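Card1 endonuclease domain-containing protein (PDB 1XMX) is of unknown function but carries a Card1-like endonuclease domain of the PDDEXK clan, consistent with nucleic acid binding. Local coordinates at residues D11-R16 with G334-A339; I142-Y147 with A297-N302; F151-E156 with V281-G286. All coordinates share one frame; numbering follows the deposited sequence.

Contact 1: residues D11-R16 with G334-A339; sequences DQDPVR and GLQARA
Gly-334, where helix 321-333 gives way to loop with a positive phi, meets the carboxylate of Asp-13: Asp-13 OD2 lies 3.6 Å from Gly-334 C, directly against the glycine backbone. At Leu-335 the contact becomes a hydrogen bond. Its backbone N donates to Asp-13 OD2 over 2.8 Å, a fairly straight bond (161°) that meets the oxygen almost along its C-O axis. The carboxylate reaches the turn because Asp-13 CG is turned opposite its own backbone N (chi1 -179°); the same OD2 also lies 3.6 Å from Leu-335 CB. This loop joins helix 321-333 to strand 338-343 of the endonuclease domain, whereas Asp-13 belongs to the loop following strand 4-9, a central strand of the parallel part of the N-terminal sheet. The two parts meet here at the surface, through polar groups and water. At Gln-336 water takes over: one molecule donates to Asp-13 OD2 at 2.7 Å and accepts from Gln-336 N at 3.2 Å, while a second is only weakly held between Asp-13 OD1 and Gln-336 OE1. The bend at chi2 (54°) folds the amide of Gln-336 back toward the aspartate. Arg-16 approaches the same amide obliquely, Arg-16 NE 4.5 Å from Gln-336 OE1, but its NH1 is bonded to the carbonyl of Val-118. Beyond this point Ala-337 N bonds to Gly-334 O, and the chain leaves as strand 338-343.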
ATOM      1  N   ASP A  11     -13.795  13.596   4.307  1.00 24.69           N
ATOM      2  CA  ASP A  11     -12.907  13.820   5.432  1.00 23.45           C
ATOM      3  C   ASP A  11     -11.455  13.552   5.023  1.00 23.92           C
ATOM      4  O   ASP A  11     -11.189  13.460   3.840  1.00 20.83           O
ATOM      5  CB  ASP A  11     -13.365  13.090   6.714  1.00 24.95           C
ATOM      6  CG  ASP A  11     -13.210  11.574   6.649  1.00 25.83           C
ATOM      7  OD1 ASP A  11     -12.546  11.061   5.721  1.00 26.65           O
ATOM      8  OD2 ASP A  11     -13.764  10.898   7.549  1.00 25.95           O
ATOM      9  N   GLN A  12     -10.527  13.476   5.986  1.00 25.03           N
ATOM     10  CA  GLN A  12      -9.125  13.285   5.675  1.00 28.13           C
ATOM     11  C   GLN A  12      -8.814  11.836   5.321  1.00 26.94           C
ATOM     12  O   GLN A  12      -7.800  11.555   4.748  1.00 26.90           O
ATOM     13  CB  GLN A  12      -8.238  13.765   6.813  1.00 32.79           C
ATOM     14  CG  GLN A  12      -8.616  15.159   7.331  1.00 39.59           C
ATOM     15  CD  GLN A  12      -8.472  16.324   6.308  1.00 43.62           C
ATOM     16  OE1 GLN A  12      -7.344  16.656   5.897  1.00 45.76           O
ATOM     17  NE2 GLN A  12      -9.622  16.983   5.939  1.00 43.65           N
ATOM     18  N   ASP A  13      -9.707  10.911   5.620  1.00 24.34           N
ATOM     19  CA  ASP A  13      -9.536   9.561   5.067  1.00 23.08           C
ATOM     20  C   ASP A  13     -10.789   9.065   4.328  1.00 22.08           C
ATOM     21  O   ASP A  13     -11.573   8.344   4.905  1.00 22.02           O
ATOM     22  CB  ASP A  13      -9.134   8.615   6.215  1.00 23.04           C
ATOM     23  CG  ASP A  13      -8.905   7.238   5.771  1.00 24.84           C
ATOM     24  OD1 ASP A  13      -9.263   6.834   4.633  1.00 29.72           O
ATOM     25  OD2 ASP A  13      -8.366   6.507   6.566  1.00 25.85           O
ATOM     26  N   PRO A  14     -11.006   9.497   3.069  1.00 22.53           N
ATOM     27  CA  PRO A  14     -12.264   9.255   2.376  1.00 21.23           C
ATOM     28  C   PRO A  14     -12.290   8.071   1.438  1.00 20.57           C
ATOM     29  O   PRO A  14     -13.127   8.029   0.557  1.00 20.62           O
ATOM     30  CB  PRO A  14     -12.424  10.516   1.550  1.00 22.13           C
ATOM     31  CG  PRO A  14     -10.993  10.912   1.211  1.00 21.60           C
ATOM     32  CD  PRO A  14     -10.102  10.316   2.243  1.00 22.63           C
ATOM     33  N   VAL A  15     -11.424   7.098   1.632  1.00 17.64           N
ATOM     34  CA  VAL A  15     -11.395   5.943   0.754  1.00 16.24           C
ATOM     35  C   VAL A  15     -12.715   5.167   0.654  1.00 15.49           C
ATOM     36  O   VAL A  15     -13.036   4.619  -0.374  1.00 15.56           O
ATOM     37  CB  VAL A  15     -10.323   4.949   1.240  1.00 18.04           C
ATOM     38  CG1 VAL A  15     -10.367   3.666   0.396  1.00 18.05           C
ATOM     39  CG2 VAL A  15      -8.941   5.587   1.123  1.00 18.97           C
ATOM     40  N   ARG A  16     -13.450   5.093   1.742  1.00 15.73           N
ATOM     41  CA  ARG A  16     -14.672   4.313   1.781  1.00 16.19           C
ATOM     42  C   ARG A  16     -15.833   5.046   1.067  1.00 17.67           C
ATOM     43  O   ARG A  16     -16.904   4.485   0.936  1.00 20.09           O
ATOM     44  CB  ARG A  16     -15.029   3.955   3.244  1.00 15.30           C
ATOM     45  CG  ARG A  16     -14.164   2.829   3.814  1.00 14.15           C
ATOM     46  CD  ARG A  16     -14.457   2.730   5.285  1.00 15.52           C
ATOM     47  NE  ARG A  16     -14.041   3.954   5.979  1.00 16.11           N
ATOM     48  CZ  ARG A  16     -14.663   4.453   7.030  1.00 17.80           C
ATOM     49  NH1 ARG A  16     -15.733   3.835   7.515  1.00 19.15           N
ATOM     50  NH2 ARG A  16     -14.232   5.581   7.567  1.00 18.71           N
ATOM     51  N   GLY A 334      -3.795   6.321   5.236  1.00 20.87           N
ATOM     52  CA  GLY A 334      -4.751   6.688   6.256  1.00 19.59           C
ATOM     53  C   GLY A 334      -4.914   5.645   7.297  1.00 20.42           C
ATOM     54  O   GLY A 334      -4.017   4.847   7.521  1.00 20.60           O
ATOM     55  N   LEU A 335      -6.073   5.638   7.940  1.00 19.75           N
ATOM     56  CA  LEU A 335      -6.233   4.928   9.196  1.00 21.70           C
ATOM     57  C   LEU A 335      -6.237   3.409   9.094  1.00 20.88           C
ATOM     58  O   LEU A 335      -5.932   2.715  10.061  1.00 22.08           O
ATOM     59  CB  LEU A 335      -7.517   5.354   9.901  1.00 24.47           C
ATOM     60  CG  LEU A 335      -7.735   6.789  10.369  1.00 28.52           C
ATOM     61  CD1 LEU A 335      -9.035   6.890  11.211  1.00 27.68           C
ATOM     62  CD2 LEU A 335      -6.550   7.171  11.201  1.00 29.05           C
ATOM     63  N   GLN A 336      -6.612   2.889   7.942  1.00 20.57           N
ATOM     64  CA  GLN A 336      -6.697   1.443   7.769  1.00 20.39           C
ATOM     65  C   GLN A 336      -5.377   0.892   7.190  1.00 19.98           C
ATOM     66  O   GLN A 336      -5.239  -0.336   7.008  1.00 16.67           O
ATOM     67  CB  GLN A 336      -7.833   1.102   6.784  1.00 23.91           C
ATOM     68  CG  GLN A 336      -9.250   0.890   7.374  1.00 26.03           C
ATOM     69  CD  GLN A 336      -9.676   2.042   8.200  1.00 28.38           C
ATOM     70  OE1 GLN A 336      -9.978   3.135   7.673  1.00 30.46           O
ATOM     71  NE2 GLN A 336      -9.681   1.839   9.515  1.00 27.20           N
ATOM     72  N   ALA A 337      -4.439   1.777   6.820  1.00 17.48           N
ATOM     73  CA  ALA A 337      -3.209   1.251   6.193  1.00 15.82           C
ATOM     74  C   ALA A 337      -2.343   0.421   7.171  1.00 15.28           C
ATOM     75  O   ALA A 337      -2.360   0.599   8.406  1.00 14.67           O
ATOM     76  CB  ALA A 337      -2.409   2.324   5.485  1.00 15.01           C
ATOM     77  N   ARG A 338      -1.640  -0.553   6.618  1.00 17.16           N
ATOM     78  CA  ARG A 338      -0.806  -1.452   7.437  1.00 17.98           C
ATOM     79  C   ARG A 338       0.605  -1.528   6.873  1.00 16.48           C
ATOM     80  O   ARG A 338       0.804  -1.410   5.677  1.00 15.60           O
ATOM     81  CB  ARG A 338      -1.419  -2.836   7.492  1.00 19.48           C
ATOM     82  CG  ARG A 338      -2.448  -2.851   8.597  1.00 25.55           C
ATOM     83  CD  ARG A 338      -3.574  -3.875   8.551  1.00 26.56           C
ATOM     84  NE  ARG A 338      -3.315  -5.120   7.842  1.00 28.29           N
ATOM     85  CZ  ARG A 338      -2.886  -6.273   8.370  1.00 25.82           C
ATOM     86  NH1 ARG A 338      -2.567  -6.422   9.665  1.00 25.17           N
ATOM     87  NH2 ARG A 338      -2.751  -7.272   7.551  1.00 21.37           N
ATOM     88  N   ALA A 339       1.579  -1.729   7.744  1.00 15.99           N
ATOM     89  CA  ALA A 339       2.957  -1.822   7.287  1.00 16.36           C
ATOM     90  C   ALA A 339       3.770  -2.895   8.015  1.00 16.72           C
ATOM     91  O   ALA A 339       3.604  -3.174   9.201  1.00 17.51           O
ATOM     92  CB  ALA A 339       3.677  -0.414   7.340  1.00 14.47           C
TER
HETATM   93  O   HOH W   1      -7.553   4.298   5.267  1.00 21.31           O
HETATM   94  O   HOH W   2     -10.137   3.529   4.353  1.00 23.94           O

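Contact 2: residues I142-Y147 with A297-N302; sequences ITIADY and ATVVNN
A tyrosine hydroxyl bonding to a backbone carbonyl in a tight turn is the striking feature here: Tyr-147 OH donates to Asn-302 O over 2.7 Å. The carbonyl oxygen sits at the edge of the ring, near its plane, and the hydroxyl lies 22° out of the carbonyl plane. Asn-301 and Asn-302, both with positive phi, turn the chain from strand 288-300 into strand 303-310, its antiparallel hairpin partner. Beside this bond, Val-299 wedges between Ile-142, just before the helix, and Ile-144 and Tyr-147 of its first turn. With Val-299 CG1 anti to the backbone N (chi1 -179°), CG1 faces Ile-142 CG2 at 4.1 Å and the tyrosine ring, while Val-299 CG2 lies 3.8 Å from Ile-144 CG1. Ile-144 runs past Val-299 in the opposite direction, and its CD1 reaches Ala-297, 3.3 Å from the carbonyl O and 4.0 Å from CB. A capping box opens helix 144-150: Asp-146 N donates to Thr-143 OG1 at 3.1 Å, and Thr-143 N returns a weak bond to Asp-146 OD2, which also pairs with Arg-53. A water links Ile-142 N to Asn-302 OD1, and Asn-302 ND2 bonds to Asp-123 and Gln-139 O. The helix start is thus held to the sheet by an apolar patch together with hydrogen bonds, including Ile-144 N to Asp-274 and Ile-142 O to Gln-273, and Asn-302 O, OD1 and ND2 each have a partner.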
ATOM      1  N   ILE A 142      -9.935  -0.842  -6.019  1.00 21.50           N
ATOM      2  CA  ILE A 142      -8.997   0.290  -5.954  1.00 19.13           C
ATOM      3  C   ILE A 142      -7.534  -0.167  -6.043  1.00 21.58           C
ATOM      4  O   ILE A 142      -7.150  -1.239  -5.533  1.00 20.96           O
ATOM      5  CB  ILE A 142      -9.289   1.170  -4.690  1.00 19.39           C
ATOM      6  CG1 ILE A 142      -8.808   2.616  -4.883  1.00 18.16           C
ATOM      7  CG2 ILE A 142      -8.765   0.535  -3.381  1.00 16.47           C
ATOM      8  CD1 ILE A 142      -8.679   3.309  -3.584  1.00 20.37           C
ATOM      9  N   THR A 143      -6.712   0.620  -6.754  1.00 21.77           N
ATOM     10  CA  THR A 143      -5.307   0.292  -6.920  1.00 20.55           C
ATOM     11  C   THR A 143      -4.438   1.112  -5.997  1.00 20.06           C
ATOM     12  O   THR A 143      -4.894   2.065  -5.398  1.00 21.36           O
ATOM     13  CB  THR A 143      -4.865   0.621  -8.326  1.00 19.22           C
ATOM     14  OG1 THR A 143      -5.046   2.033  -8.523  1.00 19.90           O
ATOM     15  CG2 THR A 143      -5.673  -0.178  -9.313  1.00 18.90           C
ATOM     16  N   ILE A 144      -3.164   0.734  -5.890  1.00 20.22           N
ATOM     17  CA  ILE A 144      -2.110   1.551  -5.204  1.00 19.37           C
ATOM     18  C   ILE A 144      -2.042   2.974  -5.754  1.00 19.14           C
ATOM     19  O   ILE A 144      -1.919   3.944  -4.999  1.00 18.14           O
ATOM     20  CB  ILE A 144      -0.697   0.906  -5.369  1.00 18.17           C
ATOM     21  CG1 ILE A 144      -0.672  -0.480  -4.737  1.00 18.37           C
ATOM     22  CG2 ILE A 144       0.431   1.850  -4.774  1.00 20.47           C
ATOM     23  CD1 ILE A 144       0.363  -1.449  -5.290  1.00 16.29           C
ATOM     24  N   ALA A 145      -2.125   3.097  -7.072  1.00 21.09           N
ATOM     25  CA  ALA A 145      -2.013   4.385  -7.746  1.00 22.27           C
ATOM     26  C   ALA A 145      -3.110   5.290  -7.297  1.00 23.65           C
ATOM     27  O   ALA A 145      -2.876   6.480  -7.018  1.00 25.01           O
ATOM     28  CB  ALA A 145      -2.074   4.190  -9.212  1.00 22.49           C
ATOM     29  N   ASP A 146      -4.319   4.720  -7.203  1.00 25.15           N
ATOM     30  CA  ASP A 146      -5.529   5.443  -6.781  1.00 22.89           C
ATOM     31  C   ASP A 146      -5.416   5.841  -5.359  1.00 23.18           C
ATOM     32  O   ASP A 146      -5.829   6.964  -4.979  1.00 24.28           O
ATOM     33  CB  ASP A 146      -6.708   4.526  -6.852  1.00 24.54           C
ATOM     34  CG  ASP A 146      -7.211   4.386  -8.229  1.00 26.75           C
ATOM     35  OD1 ASP A 146      -6.859   5.287  -9.061  1.00 28.89           O
ATOM     36  OD2 ASP A 146      -7.944   3.387  -8.468  1.00 28.28           O
ATOM     37  N   TYR A 147      -4.863   4.918  -4.566  1.00 21.34           N
ATOM     38  CA  TYR A 147      -4.660   5.166  -3.149  1.00 19.99           C
ATOM     39  C   TYR A 147      -3.737   6.337  -2.934  1.00 20.44           C
ATOM     40  O   TYR A 147      -4.024   7.204  -2.116  1.00 20.43           O
ATOM     41  CB  TYR A 147      -4.033   3.951  -2.469  1.00 19.97           C
ATOM     42  CG  TYR A 147      -4.905   3.469  -1.339  1.00 19.99           C
ATOM     43  CD1 TYR A 147      -4.925   4.134  -0.125  1.00 19.86           C
ATOM     44  CD2 TYR A 147      -5.738   2.364  -1.494  1.00 20.19           C
ATOM     45  CE1 TYR A 147      -5.735   3.700   0.911  1.00 19.32           C
ATOM     46  CE2 TYR A 147      -6.567   1.916  -0.451  1.00 18.61           C
ATOM     47  CZ  TYR A 147      -6.535   2.587   0.744  1.00 18.46           C
ATOM     48  OH  TYR A 147      -7.325   2.178   1.775  1.00 19.17           O
ATOM     49  N   ALA A 297       4.608  -2.695  -2.295  1.00 18.73           N
ATOM     50  CA  ALA A 297       3.335  -2.107  -1.906  1.00 19.14           C
ATOM     51  C   ALA A 297       2.218  -3.016  -2.405  1.00 19.02           C
ATOM     52  O   ALA A 297       2.281  -3.498  -3.539  1.00 17.92           O
ATOM     53  CB  ALA A 297       3.176  -0.734  -2.529  1.00 18.07           C
ATOM     54  N   THR A 298       1.200  -3.233  -1.562  1.00 19.66           N
ATOM     55  CA  THR A 298      -0.043  -3.914  -1.968  1.00 22.44           C
ATOM     56  C   THR A 298      -1.287  -3.155  -1.496  1.00 20.84           C
ATOM     57  O   THR A 298      -1.215  -2.278  -0.624  1.00 21.07           O
ATOM     58  CB  THR A 298      -0.152  -5.344  -1.415  1.00 22.34           C
ATOM     59  OG1 THR A 298      -0.136  -5.297   0.012  1.00 25.53           O
ATOM     60  CG2 THR A 298       1.004  -6.184  -1.842  1.00 21.19           C
ATOM     61  N   VAL A 299      -2.425  -3.458  -2.109  1.00 19.61           N
ATOM     62  CA  VAL A 299      -3.711  -3.141  -1.482  1.00 16.12           C
ATOM     63  C   VAL A 299      -4.375  -4.506  -1.234  1.00 18.13           C
ATOM     64  O   VAL A 299      -4.426  -5.369  -2.146  1.00 17.01           O
ATOM     65  CB  VAL A 299      -4.621  -2.206  -2.374  1.00 15.77           C
ATOM     66  CG1 VAL A 299      -5.953  -1.876  -1.648  1.00 13.15           C
ATOM     67  CG2 VAL A 299      -3.908  -0.907  -2.712  1.00 13.73           C
ATOM     68  N   VAL A 300      -4.941  -4.672  -0.033  1.00 15.86           N
ATOM     69  CA  VAL A 300      -5.587  -5.895   0.357  1.00 14.73           C
ATOM     70  C   VAL A 300      -6.840  -5.528   1.112  1.00 16.03           C
ATOM     71  O   VAL A 300      -6.760  -4.789   2.064  1.00 14.80           O
ATOM     72  CB  VAL A 300      -4.707  -6.704   1.341  1.00 15.76           C
ATOM     73  CG1 VAL A 300      -5.334  -8.049   1.635  1.00 12.17           C
ATOM     74  CG2 VAL A 300      -3.221  -6.800   0.778  1.00 17.18           C
ATOM     75  N   ASN A 301      -7.991  -6.082   0.696  1.00 14.64           N
ATOM     76  CA  ASN A 301      -9.261  -5.745   1.272  1.00 16.70           C
ATOM     77  C   ASN A 301      -9.425  -4.230   1.349  1.00 15.83           C
ATOM     78  O   ASN A 301      -9.864  -3.696   2.388  1.00 14.92           O
ATOM     79  CB  ASN A 301      -9.510  -6.422   2.623  1.00 17.30           C
ATOM     80  CG  ASN A 301     -11.007  -6.349   3.020  1.00 16.05           C
ATOM     81  OD1 ASN A 301     -11.857  -6.353   2.166  1.00 19.96           O
ATOM     82  ND2 ASN A 301     -11.296  -6.294   4.297  1.00 13.73           N
ATOM     83  N   ASN A 302      -9.060  -3.563   0.251  1.00 14.54           N
ATOM     84  CA  ASN A 302      -9.173  -2.123   0.129  1.00 14.25           C
ATOM     85  C   ASN A 302      -8.339  -1.314   1.150  1.00 16.65           C
ATOM     86  O   ASN A 302      -8.585  -0.119   1.296  1.00 12.87           O
ATOM     87  CB  ASN A 302     -10.642  -1.670   0.168  1.00 13.60           C
ATOM     88  CG  ASN A 302     -11.420  -2.119  -1.044  1.00 12.99           C
ATOM     89  OD1 ASN A 302     -10.972  -1.961  -2.192  1.00 13.68           O
ATOM     90  ND2 ASN A 302     -12.596  -2.712  -0.806  1.00 12.71           N
TER
HETATM   91  O   HOH W   3     -12.173  -0.876  -4.278  1.00 12.28           O

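Contact 3: residues F151-E156 with V281-G286; sequences FGARGE and VYRQLG
The guanidinium of Arg-154 lies flat on one face of the Tyr-282 ring, the planes only 8° apart and the centres 4.5 Å apart, in an offset stack. Arg-154 NH2 comes closest, 3.6 Å from Tyr-282 CG, so NH2 lies over the CG end of the ring, with CZ and NH1 nearest CD1. A bend at chi3 (84°) lays the group over the ring. Near the hydroxyl end, the carboxylate of Glu-156 approaches obliquely, Glu-156 CD 3.3 Å from Tyr-282 CE1 and its plane turned 49° from the ring. The same carboxylate holds the arginine, Arg-154 NH1 giving Glu-156 OE2 a 2.9 Å salt-bridge hydrogen bond on the anti side, which probably helps fix the rotation of the guanidinium over the tyrosine. The backbones that carry these side chains pair antiparallel: Arg-154 with Tyr-282 is a hydrogen-bonded pair, each N bonded to the other's O at 2.8 Å, and Gly-155 with Val-281 is the non-hydrogen-bonded pair that follows. Ala-153 CB packs on Arg-283 CG at 3.5 Å and on Val-281 CG1. Just before strand 154-156 a water links Gly-152 O to Gln-284 N, and Gly-152 is the C-prime residue of the Schellman motif ending helix 144-150. The short strand 154-156 thereby lines strand 279-285, whose other neighbour, strand 288-300, meets Tyr-282 through Glu-289 and Arg-291; Leu-332 of helix 321-333 packs against Ala-153, Val-281 and Arg-283.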
ATOM      1  N   PHE A 151      -4.550  10.281  -1.282  1.00 23.44           N
ATOM      2  CA  PHE A 151      -3.847  10.867  -0.142  1.00 23.93           C
ATOM      3  C   PHE A 151      -2.798  11.936  -0.456  1.00 24.33           C
ATOM      4  O   PHE A 151      -1.971  12.283   0.391  1.00 26.57           O
ATOM      5  CB  PHE A 151      -3.289   9.777   0.762  1.00 21.66           C
ATOM      6  CG  PHE A 151      -4.358   9.083   1.568  1.00 22.55           C
ATOM      7  CD1 PHE A 151      -4.802   9.622   2.762  1.00 21.49           C
ATOM      8  CD2 PHE A 151      -4.912   7.894   1.140  1.00 22.33           C
ATOM      9  CE1 PHE A 151      -5.778   9.006   3.486  1.00 21.92           C
ATOM     10  CE2 PHE A 151      -5.879   7.276   1.877  1.00 20.39           C
ATOM     11  CZ  PHE A 151      -6.312   7.825   3.054  1.00 20.57           C
ATOM     12  N   GLY A 152      -2.840  12.453  -1.675  1.00 24.90           N
ATOM     13  CA  GLY A 152      -2.080  13.658  -2.010  1.00 24.24           C
ATOM     14  C   GLY A 152      -0.671  13.442  -2.505  1.00 26.78           C
ATOM     15  O   GLY A 152       0.141  14.388  -2.507  1.00 27.73           O
ATOM     16  N   ALA A 153      -0.410  12.225  -2.968  1.00 25.25           N
ATOM     17  CA  ALA A 153       0.900  11.765  -3.357  1.00 29.10           C
ATOM     18  C   ALA A 153       0.748  11.232  -4.771  1.00 30.56           C
ATOM     19  O   ALA A 153      -0.364  11.146  -5.301  1.00 33.12           O
ATOM     20  CB  ALA A 153       1.378  10.652  -2.415  1.00 25.46           C
ATOM     21  N   ARG A 154       1.845  10.932  -5.418  1.00 31.86           N
ATOM     22  CA  ARG A 154       1.743  10.310  -6.725  1.00 32.96           C
ATOM     23  C   ARG A 154       2.869   9.301  -6.856  1.00 32.86           C
ATOM     24  O   ARG A 154       4.008   9.589  -6.464  1.00 32.54           O
ATOM     25  CB  ARG A 154       1.865  11.364  -7.802  1.00 33.91           C
ATOM     26  CG  ARG A 154       2.644  10.899  -8.984  1.00 36.94           C
ATOM     27  CD  ARG A 154       2.832  12.043  -9.909  1.00 38.93           C
ATOM     28  NE  ARG A 154       3.966  12.876  -9.551  1.00 39.67           N
ATOM     29  CZ  ARG A 154       5.156  12.720 -10.112  1.00 41.26           C
ATOM     30  NH1 ARG A 154       5.319  11.760 -11.022  1.00 41.03           N
ATOM     31  NH2 ARG A 154       6.173  13.506  -9.763  1.00 41.87           N
ATOM     32  N   GLY A 155       2.559   8.125  -7.390  1.00 32.95           N
ATOM     33  CA  GLY A 155       3.574   7.071  -7.509  1.00 31.48           C
ATOM     34  C   GLY A 155       4.012   6.930  -8.944  1.00 32.01           C
ATOM     35  O   GLY A 155       3.229   7.187  -9.848  1.00 32.30           O
ATOM     36  N   GLU A 156       5.272   6.542  -9.148  1.00 31.84           N
ATOM     37  CA  GLU A 156       5.755   6.108 -10.445  1.00 32.85           C
ATOM     38  C   GLU A 156       6.060   4.606 -10.346  1.00 31.08           C
ATOM     39  O   GLU A 156       6.707   4.174  -9.389  1.00 29.69           O
ATOM     40  CB  GLU A 156       6.994   6.932 -10.853  1.00 33.59           C
ATOM     41  CG  GLU A 156       6.694   8.407 -11.159  1.00 36.18           C
ATOM     42  CD  GLU A 156       7.943   9.230 -11.498  1.00 37.82           C
ATOM     43  OE1 GLU A 156       9.076   8.686 -11.466  1.00 40.22           O
ATOM     44  OE2 GLU A 156       7.802  10.446 -11.802  1.00 40.66           O
ATOM     45  N   VAL A 281       7.388   7.459  -4.836  1.00 24.68           N
ATOM     46  CA  VAL A 281       6.243   8.226  -4.334  1.00 24.32           C
ATOM     47  C   VAL A 281       6.709   9.669  -4.161  1.00 26.36           C
ATOM     48  O   VAL A 281       7.741   9.925  -3.512  1.00 27.18           O
ATOM     49  CB  VAL A 281       5.766   7.751  -2.929  1.00 23.09           C
ATOM     50  CG1 VAL A 281       4.481   8.523  -2.467  1.00 21.29           C
ATOM     51  CG2 VAL A 281       5.585   6.264  -2.871  1.00 24.14           C
ATOM     52  N   TYR A 282       5.960  10.587  -4.759  1.00 24.57           N
ATOM     53  CA  TYR A 282       6.233  12.010  -4.731  1.00 27.50           C
ATOM     54  C   TYR A 282       5.088  12.783  -4.048  1.00 28.60           C
ATOM     55  O   TYR A 282       3.911  12.470  -4.279  1.00 26.45           O
ATOM     56  CB  TYR A 282       6.430  12.518  -6.177  1.00 27.87           C
ATOM     57  CG  TYR A 282       7.574  11.845  -6.916  1.00 28.62           C
ATOM     58  CD1 TYR A 282       7.367  10.688  -7.669  1.00 29.12           C
ATOM     59  CD2 TYR A 282       8.858  12.370  -6.859  1.00 29.61           C
ATOM     60  CE1 TYR A 282       8.422  10.068  -8.352  1.00 29.33           C
ATOM     61  CE2 TYR A 282       9.940  11.756  -7.523  1.00 30.39           C
ATOM     62  CZ  TYR A 282       9.710  10.600  -8.271  1.00 29.31           C
ATOM     63  OH  TYR A 282      10.771   9.994  -8.932  1.00 29.50           O
ATOM     64  N   ARG A 283       5.440  13.768  -3.202  1.00 30.29           N
ATOM     65  CA  ARG A 283       4.465  14.704  -2.635  1.00 32.20           C
ATOM     66  C   ARG A 283       4.988  16.129  -2.781  1.00 32.02           C
ATOM     67  O   ARG A 283       6.118  16.407  -2.385  1.00 32.00           O
ATOM     68  CB  ARG A 283       4.173  14.388  -1.165  1.00 33.22           C
ATOM     69  CG  ARG A 283       3.412  13.076  -0.967  1.00 34.33           C
ATOM     70  CD  ARG A 283       3.304  12.633   0.492  1.00 35.33           C
ATOM     71  NE  ARG A 283       4.597  12.287   1.057  1.00 36.55           N
ATOM     72  CZ  ARG A 283       4.834  11.820   2.287  1.00 37.66           C
ATOM     73  NH1 ARG A 283       3.867  11.618   3.165  1.00 38.61           N
ATOM     74  NH2 ARG A 283       6.088  11.565   2.654  1.00 38.19           N
ATOM     75  N   GLN A 284       4.207  17.010  -3.394  1.00 30.10           N
ATOM     76  CA  GLN A 284       4.603  18.397  -3.557  1.00 31.66           C
ATOM     77  C   GLN A 284       4.198  19.205  -2.338  1.00 31.12           C
ATOM     78  O   GLN A 284       3.057  19.081  -1.866  1.00 29.72           O
ATOM     79  CB  GLN A 284       3.935  19.038  -4.780  1.00 34.70           C
ATOM     80  CG  GLN A 284       4.661  18.867  -6.094  1.00 39.01           C
ATOM     81  CD  GLN A 284       6.115  19.355  -6.074  1.00 41.59           C
ATOM     82  OE1 GLN A 284       7.027  18.542  -6.198  1.00 43.76           O
ATOM     83  NE2 GLN A 284       6.338  20.688  -5.947  1.00 41.95           N
ATOM     84  N   LEU A 285       5.113  20.051  -1.851  1.00 30.57           N
ATOM     85  CA  LEU A 285       4.777  21.108  -0.865  1.00 31.24           C
ATOM     86  C   LEU A 285       5.277  22.468  -1.378  1.00 30.61           C
ATOM     87  O   LEU A 285       6.453  22.806  -1.230  1.00 31.40           O
ATOM     88  CB  LEU A 285       5.342  20.799   0.524  1.00 30.77           C
ATOM     89  CG  LEU A 285       4.976  19.485   1.263  1.00 32.56           C
ATOM     90  CD1 LEU A 285       5.186  18.207   0.427  1.00 32.31           C
ATOM     91  CD2 LEU A 285       5.755  19.361   2.544  1.00 32.87           C
ATOM     92  N   GLY A 286       4.392  23.249  -1.991  1.00 30.40           N
ATOM     93  CA  GLY A 286       4.854  24.435  -2.721  1.00 30.75           C
ATOM     94  C   GLY A 286       5.875  24.007  -3.773  1.00 30.37           C
ATOM     95  O   GLY A 286       5.665  23.031  -4.481  1.00 29.99           O
TER
HETATM   96  O   HOH W   4       1.619  16.054  -3.668  1.00 24.51           O

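From the N terminus, the chain leaves strand 4-9 into 11-16, and contact 1 closes the longest loop, returning at 334-339 after most of the protein. Inside it, 142-147 meets 297-302 in contact 2, and inside that loop 151-156 meets 281-286 in contact 3, so the three closures nest without crossing. Helix 144-150 links contacts 2 and 3. Contact 1 touches both: Val-15 packs on the Tyr-147 hydroxyl, and Phe-151, at the helix end, lies against Asp-13 and Gly-334. Contact 1 joins the N-terminal domain, with its mixed, largely parallel sheet, to the endonuclease domain; contact 2 sets the start of helix 144-150 on the second sheet, and contact 3 adds strand 154-156 to it.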